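DNA/pantothenate metabolism flavoprotein (Streptomyces sparsogenes DSM 40356, PDB 7CFU) probably catalyses the FMN-dependent decarboxylation of a cysteine residue in a biosynthetic pathway. Local coordinates at residues D121-L124 and T125-L129; V140-A143 and A144-S147; V155-L158 and R159-Y163. All blocks are in the same frame, centred on the assembly; numbering follows the deposited sequence.

Contact 1: residues D121-L124 and T125-L129. With FMN (flavin mononucleotide), chain B.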
loop_
_atom_site.group_PDB
_atom_site.type_symbol
_atom_site.label_atom_id
_atom_site.label_comp_id
_atom_site.label_asym_id
_atom_site.label_seq_id
_atom_site.Cartn_x
_atom_site.Cartn_y
_atom_site.Cartn_z
ATOM N N ASP A 121 8.412 23.204 14.359
ATOM C CA ASP A 121 7.599 22.029 14.050
ATOM C C ASP A 121 8.085 21.264 12.825
ATOM O O ASP A 121 7.332 20.450 12.279
ATOM C CB ASP A 121 6.120 22.414 13.899
ATOM C CG ASP A 121 5.853 23.343 12.725
ATOM O OD1 ASP A 121 6.802 23.731 12.007
ATOM O OD2 ASP A 121 4.666 23.685 12.521
ATOM N N ASP A 122 9.304 21.533 12.360
ATOM C CA ASP A 122 9.991 20.689 11.390
ATOM C C ASP A 122 11.487 20.848 11.630
ATOM O O ASP A 122 11.910 21.632 12.485
ATOM C CB ASP A 122 9.599 21.025 9.942
ATOM C CG ASP A 122 10.026 22.436 9.505
ATOM O OD1 ASP A 122 10.606 23.199 10.311
ATOM O OD2 ASP A 122 9.782 22.778 8.326
ATOM N N VAL A 123 12.293 20.114 10.857
ATOM C CA VAL A 123 13.737 20.131 11.088
ATOM C C VAL A 123 14.294 21.540 10.917
ATOM O O VAL A 123 15.087 22.010 11.747
ATOM C CB VAL A 123 14.461 19.120 10.178
ATOM C CG1 VAL A 123 15.963 19.309 10.288
ATOM C CG2 VAL A 123 14.101 17.697 10.579
ATOM N N LEU A 124 13.871 22.250 9.865
ATOM C CA LEU A 124 14.444 23.567 9.588
ATOM C C LEU A 124 14.221 24.525 10.749
ATOM O O LEU A 124 15.173 25.121 11.262
ATOM C CB LEU A 124 13.852 24.159 8.314
ATOM C CG LEU A 124 14.415 25.549 7.966
ATOM C CD1 LEU A 124 15.933 25.482 7.776
ATOM C CD2 LEU A 124 13.737 26.164 6.750
ATOM N N THR A 125 12.971 24.670 11.194
ATOM C CA THR A 125 12.689 25.679 12.208
ATOM C C THR A 125 13.229 25.261 13.567
ATOM O O THR A 125 13.553 26.121 14.392
ATOM C CB THR A 125 11.190 25.963 12.290
ATOM O OG1 THR A 125 10.476 24.747 12.540
ATOM C CG2 THR A 125 10.696 26.596 10.972
ATOM N N ALA A 126 13.360 23.953 13.802
ATOM C CA ALA A 126 14.033 23.479 15.005
ATOM C C ALA A 126 15.520 23.784 14.947
ATOM O O ALA A 126 16.133 24.125 15.965
ATOM C CB ALA A 126 13.813 21.972 15.183
ATOM N N THR A 127 16.115 23.660 13.763
ATOM C CA THR A 127 17.529 23.970 13.607
ATOM C C THR A 127 17.812 25.445 13.875
ATOM O O THR A 127 18.872 25.781 14.415
ATOM C CB THR A 127 17.987 23.551 12.212
ATOM O OG1 THR A 127 17.756 22.143 12.054
ATOM C CG2 THR A 127 19.467 23.839 12.016
ATOM N N VAL A 128 16.873 26.330 13.515
ATOM C CA VAL A 128 17.018 27.754 13.823
ATOM C C VAL A 128 17.221 27.952 15.322
ATOM O O VAL A 128 18.130 28.675 15.755
ATOM C CB VAL A 128 15.789 28.537 13.322
ATOM C CG1 VAL A 128 15.799 29.974 13.862
ATOM C CG2 VAL A 128 15.709 28.526 11.800
ATOM N N LEU A 129 16.409 27.273 16.138
ATOM C CA LEU A 129 16.532 27.431 17.586
ATOM C C LEU A 129 17.865 26.909 18.098
ATOM O O LEU A 129 18.400 27.436 19.080
ATOM C CB LEU A 129 15.387 26.716 18.306
ATOM C CG LEU A 129 13.987 27.283 18.128
ATOM C CD1 LEU A 129 12.991 26.515 18.984
ATOM C CD2 LEU A 129 13.986 28.759 18.485
HETATM N N1 FMN B . 12.996 19.712 20.756
HETATM C C2 FMN B . 12.968 20.361 21.970
HETATM O O2 FMN B . 12.507 21.501 22.035
HETATM N N3 FMN B . 13.457 19.728 23.105
HETATM C C4 FMN B . 13.984 18.446 23.031
HETATM O O4 FMN B . 14.431 17.887 24.044
HETATM C C4A FMN B . 14.008 17.790 21.806
HETATM N N5 FMN B . 14.521 16.507 21.710
HETATM C C5A FMN B . 14.534 15.859 20.495
HETATM C C6 FMN B . 15.044 14.571 20.409
HETATM C C7 FMN B . 15.064 13.913 19.184
HETATM C C7M FMN B . 15.623 12.516 19.086
HETATM C C8 FMN B . 14.567 14.539 18.045
HETATM C C8M FMN B . 14.604 13.806 16.734
HETATM C C9 FMN B . 14.054 15.841 18.127
HETATM C C9A FMN B . 14.034 16.499 19.359
HETATM N N10 FMN B . 13.530 17.790 19.465
HETATM C C10 FMN B . 13.511 18.432 20.674
HETATM C "C1'" FMN B . 12.975 18.503 18.269
HETATM C "C2'" FMN B . 11.466 18.309 18.296
HETATM O "O2'" FMN B . 11.173 16.919 18.215
HETATM C "C3'" FMN B . 10.840 19.096 17.143
HETATM O "O3'" FMN B . 10.934 20.483 17.393
HETATM C "C4'" FMN B . 9.387 18.697 16.915
HETATM O "O4'" FMN B . 8.862 19.411 15.811
HETATM C "C5'" FMN B . 8.531 18.982 18.135
HETATM O "O5'" FMN B . 7.295 18.349 17.890
HETATM P P FMN B . 6.099 18.416 18.955
HETATM O O1P FMN B . 4.767 18.427 18.219
HETATM O O2P FMN B . 6.209 17.198 19.847
HETATM O O3P FMN B . 6.252 19.663 19.799
#
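Asp122 turns its carboxylate back onto Thr125 and so forms the N-cap of helix 123-130, in a protein whose five-stranded parallel sheet, ordered 2-1-3-4-5, is flavodoxin-like. One oxygen does the capping. Asp122 OD1 takes the amide of Thr125 N at 2.9 Å, nearly in line with its own C-O bond, and also accepts the hydroxyl Thr125 OG1 at 2.7 Å, met on the anti side and 29° out of the carboxylate plane. The two donors come from opposite faces of that plane, which should restrain its rotation. A first torsion of 65°, with CG lying between the backbone N and the carbonyl carbon, folds the aspartate over the opening turn.

The packed side begins with the next residue. Val123 O is also gripped twice: Thr127 N bonds to it at 2.8 Å, and Thr127 OG1 at 2.7 Å, the hydroxyl sitting 43° above the carbonyl plane. Bent onto the helix's own carbonyl, this buried hydroxyl has a polar partner although the threonine side chain packs on His92 and Leu95. Leu124 and Val128 point into the same interior, both against Phe111 of helix 109-117, while Val123 leans on Val56 and Trp82.

By contrast, the two aspartates before the helix are partly exposed. The Asp122 carboxylate comes, at its nearest atoms, to about 4 Å from the phosphate of another FMN. Asp121 has its carboxylate in a salt bridge with Lys114, so its charge is answered from helix 109-117 rather than across this turn. Its backbone borders an FMN whose hydrogen-bonding partners lie largely on a second subunit, making this a pocket shared between chains. Here the cofactor's ribityl chain passes close to the protein: Asp121 CA is 3.4 Å from O4', and Ala126 CB 3.9 Å from O3'.

Contact 2: residues V140-A143 and A144-S147. With FMN (flavin mononucleotide), chain Y.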
loop_
_atom_site.group_PDB
_atom_site.type_symbol
_atom_site.label_atom_id
_atom_site.label_comp_id
_atom_site.label_asym_id
_atom_site.label_seq_id
_atom_site.Cartn_x
_atom_site.Cartn_y
_atom_site.Cartn_z
ATOM N N VAL A 140 10.954 35.621 0.136
ATOM C CA VAL A 140 10.363 35.920 -1.166
ATOM C C VAL A 140 8.866 35.665 -1.098
ATOM O O VAL A 140 8.426 34.635 -0.579
ATOM C CB VAL A 140 10.996 35.095 -2.295
ATOM C CG1 VAL A 140 10.378 35.482 -3.624
ATOM C CG2 VAL A 140 12.504 35.300 -2.325
ATOM N N MET A 141 8.088 36.596 -1.646
ATOM C CA MET A 141 6.631 36.515 -1.699
ATOM C C MET A 141 6.158 37.672 -2.566
ATOM O O MET A 141 6.924 38.594 -2.860
ATOM C CB MET A 141 6.003 36.596 -0.305
ATOM C CG MET A 141 6.130 37.974 0.357
ATOM S SD MET A 141 5.848 37.931 2.142
ATOM C CE MET A 141 7.424 37.284 2.676
ATOM N N ASN A 142 4.893 37.625 -2.973
ATOM C CA ASN A 142 4.407 38.702 -3.821
ATOM C C ASN A 142 4.085 39.926 -2.963
ATOM O O ASN A 142 4.157 39.892 -1.731
ATOM C CB ASN A 142 3.230 38.238 -4.691
ATOM C CG ASN A 142 1.922 38.066 -3.925
ATOM O OD1 ASN A 142 1.765 38.496 -2.780
ATOM N ND2 ASN A 142 0.960 37.430 -4.581
ATOM N N ALA A 143 3.694 41.016 -3.632
ATOM C CA ALA A 143 3.574 42.308 -2.961
ATOM C C ALA A 143 2.427 42.324 -1.962
ATOM O O ALA A 143 2.540 42.938 -0.895
ATOM C CB ALA A 143 3.390 43.419 -3.997
ATOM N N ALA A 144 1.314 41.662 -2.283
ATOM C CA ALA A 144 0.193 41.626 -1.346
ATOM C C ALA A 144 0.593 40.972 -0.026
ATOM O O ALA A 144 0.219 41.454 1.050
ATOM C CB ALA A 144 -0.996 40.903 -1.976
ATOM N N MET A 145 1.349 39.862 -0.092
ATOM C CA MET A 145 1.768 39.149 1.115
ATOM C C MET A 145 2.795 39.959 1.905
ATOM O O MET A 145 2.709 40.059 3.134
ATOM C CB MET A 145 2.343 37.773 0.731
ATOM C CG MET A 145 1.371 36.876 -0.060
ATOM S SD MET A 145 2.160 35.445 -0.852
ATOM C CE MET A 145 2.674 34.525 0.604
ATOM N N TRP A 146 3.779 40.534 1.214
ATOM C CA TRP A 146 4.809 41.317 1.884
ATOM C C TRP A 146 4.226 42.530 2.616
ATOM O O TRP A 146 4.772 42.957 3.638
ATOM C CB TRP A 146 5.855 41.762 0.860
ATOM C CG TRP A 146 7.014 42.510 1.452
ATOM C CD1 TRP A 146 7.291 43.839 1.304
ATOM C CD2 TRP A 146 8.068 41.969 2.270
ATOM N NE1 TRP A 146 8.443 44.161 1.982
ATOM C CE2 TRP A 146 8.941 43.034 2.583
ATOM C CE3 TRP A 146 8.355 40.691 2.767
ATOM C CZ2 TRP A 146 10.081 42.862 3.370
ATOM C CZ3 TRP A 146 9.488 40.521 3.548
ATOM C CH2 TRP A 146 10.338 41.601 3.842
ATOM N N SER A 147 3.115 43.082 2.127
ATOM C CA SER A 147 2.534 44.277 2.729
ATOM C C SER A 147 1.637 43.969 3.918
ATOM O O SER A 147 1.154 44.903 4.563
ATOM C CB SER A 147 1.713 45.051 1.700
ATOM O OG SER A 147 0.479 44.385 1.479
HETATM N N1 FMN Y . 4.925 31.316 -0.203
HETATM C C2 FMN Y . 5.711 32.420 0.019
HETATM O O2 FMN Y . 5.666 32.970 1.109
HETATM N N3 FMN Y . 6.554 32.892 -0.965
HETATM C C4 FMN Y . 6.595 32.264 -2.193
HETATM O O4 FMN Y . 7.339 32.693 -3.073
HETATM C C4A FMN Y . 5.790 31.155 -2.425
HETATM N N5 FMN Y . 5.825 30.509 -3.641
HETATM C C5A FMN Y . 5.040 29.394 -3.855
HETATM C C6 FMN Y . 5.086 28.760 -5.086
HETATM C C7 FMN Y . 4.300 27.640 -5.311
HETATM C C7M FMN Y . 4.354 26.946 -6.649
HETATM C C8 FMN Y . 3.457 27.164 -4.313
HETATM C C8M FMN Y . 2.602 25.949 -4.585
HETATM C C9 FMN Y . 3.405 27.805 -3.076
HETATM C C9A FMN Y . 4.199 28.924 -2.851
HETATM N N10 FMN Y . 4.160 29.587 -1.633
HETATM C C10 FMN Y . 4.960 30.683 -1.419
HETATM C "C1'" FMN Y . 3.279 29.102 -0.529
HETATM C "C2'" FMN Y . 4.117 28.247 0.407
HETATM O "O2'" FMN Y . 4.706 27.174 -0.313
HETATM C "C3'" FMN Y . 3.248 27.776 1.572
HETATM O "O3'" FMN Y . 2.946 28.878 2.403
HETATM C "C4'" FMN Y . 3.892 26.635 2.376
HETATM O "O4'" FMN Y . 3.011 26.229 3.409
HETATM C "C5'" FMN Y . 5.216 27.063 2.983
HETATM O "O5'" FMN Y . 5.871 25.927 3.514
HETATM P P FMN Y . 7.319 26.054 4.191
HETATM O O1P FMN Y . 7.412 25.063 5.327
HETATM O O2P FMN Y . 8.330 25.842 3.116
HETATM O O3P FMN Y . 7.544 27.431 4.786
#
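Met141 meets Trp146 with its sulfur in the plane of the indole, at the edge of the ring: SD is 5.2 Å from the centroid of the six-membered ring and 87° off the ring normal, a Met-aromatic contact. The bend at chi3 (78°) carries the methyl to the same edge, where Met141 CE lies 3.5 Å from Trp146 CE3. Met141 SD also rests 3.8 Å from Met145 CB.

Asn142 serves as N-cap of helix 143-146. Its OD1 accepts from Met145 N at 3.0 Å, nearly in line with the side-chain C=O, while its backbone O receives Trp146 N one residue on. The flavin is met twice. N3 of FMN donates to Val140 O at 2.6 Å, and Met145 CE reaches within 3.4 Å of the flavin O2, beside the pyrimidine end of the isoalloxazine. His92 and Val93 of a third subunit close in on Met145 and Asn142. Met141, Asn142, Met145 and Trp146 match the fixed positions of the PXMNXXMW signature of the flavin-containing cysteine decarboxylases, a motif that in relatives such as EpiD helps to recognise the substrate.

Contact 3: residues V155-L158 and R159-Y163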
loop_
_atom_site.group_PDB
_atom_site.type_symbol
_atom_site.label_atom_id
_atom_site.label_comp_id
_atom_site.label_asym_id
_atom_site.label_seq_id
_atom_site.Cartn_x
_atom_site.Cartn_y
_atom_site.Cartn_z
ATOM N N VAL A 155 8.980 40.358 10.270
ATOM C CA VAL A 155 10.249 40.920 9.810
ATOM C C VAL A 155 10.893 41.766 10.907
ATOM O O VAL A 155 12.071 41.593 11.231
ATOM C CB VAL A 155 10.043 41.734 8.522
ATOM C CG1 VAL A 155 11.331 42.449 8.152
ATOM C CG2 VAL A 155 9.579 40.823 7.380
ATOM N N ASP A 156 10.126 42.690 11.501
ATOM C CA ASP A 156 10.679 43.547 12.546
ATOM C C ASP A 156 11.165 42.718 13.722
ATOM O O ASP A 156 12.267 42.937 14.242
ATOM C CB ASP A 156 9.635 44.558 13.028
ATOM C CG ASP A 156 9.198 45.525 11.937
ATOM O OD1 ASP A 156 9.948 45.714 10.953
ATOM O OD2 ASP A 156 8.090 46.093 12.069
ATOM N N GLN A 157 10.350 41.753 14.154
ATOM C CA GLN A 157 10.719 40.942 15.305
ATOM C C GLN A 157 12.024 40.201 15.060
ATOM O O GLN A 157 12.857 40.080 15.967
ATOM C CB GLN A 157 9.610 39.950 15.627
ATOM C CG GLN A 157 9.941 39.053 16.799
ATOM C CD GLN A 157 10.088 39.839 18.097
ATOM O OE1 GLN A 157 9.099 40.127 18.761
ATOM N NE2 GLN A 157 11.321 40.190 18.455
ATOM N N LEU A 158 12.221 39.699 13.838
ATOM C CA LEU A 158 13.445 38.964 13.529
ATOM C C LEU A 158 14.661 39.881 13.525
ATOM O O LEU A 158 15.745 39.483 13.961
ATOM C CB LEU A 158 13.312 38.254 12.183
ATOM C CG LEU A 158 12.413 37.021 12.161
ATOM C CD1 LEU A 158 12.061 36.637 10.729
ATOM C CD2 LEU A 158 13.123 35.879 12.872
ATOM N N ARG A 159 14.505 41.105 13.010
ATOM C CA ARG A 159 15.603 42.065 13.047
ATOM C C ARG A 159 15.967 42.432 14.481
ATOM O O ARG A 159 17.150 42.519 14.825
ATOM C CB ARG A 159 15.240 43.307 12.233
ATOM C CG ARG A 159 15.306 43.067 10.735
ATOM C CD ARG A 159 14.858 44.280 9.950
ATOM N NE ARG A 159 15.158 44.130 8.529
ATOM C CZ ARG A 159 14.400 44.622 7.557
ATOM N NH1 ARG A 159 13.297 45.297 7.855
ATOM N NH2 ARG A 159 14.743 44.440 6.292
ATOM N N GLU A 160 14.962 42.648 15.333
ATOM C CA GLU A 160 15.238 42.920 16.740
ATOM C C GLU A 160 15.918 41.736 17.411
ATOM O O GLU A 160 16.722 41.917 18.336
ATOM C CB GLU A 160 13.939 43.301 17.455
ATOM C CG GLU A 160 13.342 44.611 16.916
ATOM C CD GLU A 160 12.031 45.014 17.579
ATOM O OE1 GLU A 160 11.612 44.341 18.544
ATOM O OE2 GLU A 160 11.420 46.013 17.135
ATOM N N ASP A 161 15.641 40.521 16.942
ATOM C CA ASP A 161 16.281 39.338 17.498
ATOM C C ASP A 161 17.680 39.105 16.951
ATOM O O ASP A 161 18.335 38.145 17.368
ATOM C CB ASP A 161 15.402 38.109 17.249
ATOM C CG ASP A 161 14.136 38.126 18.082
ATOM O OD1 ASP A 161 14.056 38.956 19.018
ATOM O OD2 ASP A 161 13.215 37.326 17.791
ATOM N N GLY A 162 18.154 39.946 16.038
ATOM C CA GLY A 162 19.503 39.826 15.519
ATOM C C GLY A 162 19.635 39.178 14.158
ATOM O O GLY A 162 20.763 38.964 13.706
ATOM N N TYR A 163 18.529 38.876 13.483
ATOM C CA TYR A 163 18.591 38.256 12.167
ATOM C C TYR A 163 18.709 39.323 11.081
ATOM O O TYR A 163 18.092 40.389 11.166
ATOM C CB TYR A 163 17.362 37.367 11.935
ATOM C CG TYR A 163 17.348 36.141 12.839
ATOM C CD1 TYR A 163 18.057 34.990 12.495
ATOM C CD2 TYR A 163 16.656 36.149 14.046
ATOM C CE1 TYR A 163 18.066 33.872 13.321
ATOM C CE2 TYR A 163 16.664 35.036 14.888
ATOM C CZ TYR A 163 17.367 33.901 14.513
ATOM O OH TYR A 163 17.375 32.796 15.332
HETATM O O HOH W 1 12.099 42.304 20.670
#
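Gln157 and Glu160, one helical turn apart, are joined through a water that accepts from Gln157 NE2 at 3.2 Å and donates to Glu160 OE1 at 3.0 Å. The same amide nitrogen stands 3.1 Å from Asp161 OD1, with amide and carboxylate planes only 21° apart. The strongest partner of Asp161, however, is Arg153 of a second subunit, which forms a salt bridge with OD2. Arg159 likewise finds its counter-charge outside the helix, in a salt bridge from NH2 to Glu167; within the helix it runs side by side with Val155, whose CG1 sits over one face of the guanidinium, offset toward its rim, 3.5 Å from NH1.

Successive i to i+4 bonds use up Val155 O, Asp156 O and Gln157 O, the last reached by Asp161 N, and the chain then closes in a Schellman motif. Gly162, at phi 101°, sends its N to Arg159 O at 3.0 Å, and Tyr163 N reaches back five residues to Leu158 O at 2.9 Å. That carbonyl oxygen also lies in the plane of the Tyr163 ring, at its edge. With CG anti to the carbonyl carbon (chi1 -68°), the tyrosine turns back along the helix end, where its CD2 touches Leu158 CD2 at 3.7 Å. Leu158 in turn packs on Leu112, Ala115 and Ala116 of helix 109-117, and Tyr163 on Thr135 and Ile137 of strand 135-139.

Contact 3 touches both of the others. Val128 CG1 of contact 1 packs 3.6 Å from Tyr163 OH, and Trp146 CH2 of contact 2 lies 3.7 Å from Val155 CG2, with centres about 17 and 18 Å away. Contacts 1 and 2 do not meet: their nearest atoms are about 12 Å apart, and they mainly line different FMNs. Residues 121-129 border the ribityl chain of one, which also binds Val140 O of a second subunit; 140-147 hold the flavin ring of another, completed by Ala120 O of a third subunit, and the Asp122 carboxylate comes to about 4 Å from its phosphate. Each chain thus lines two intersubunit pockets, with contact 3 further off, the Val155 side chain about 11 Å from a bound FMN.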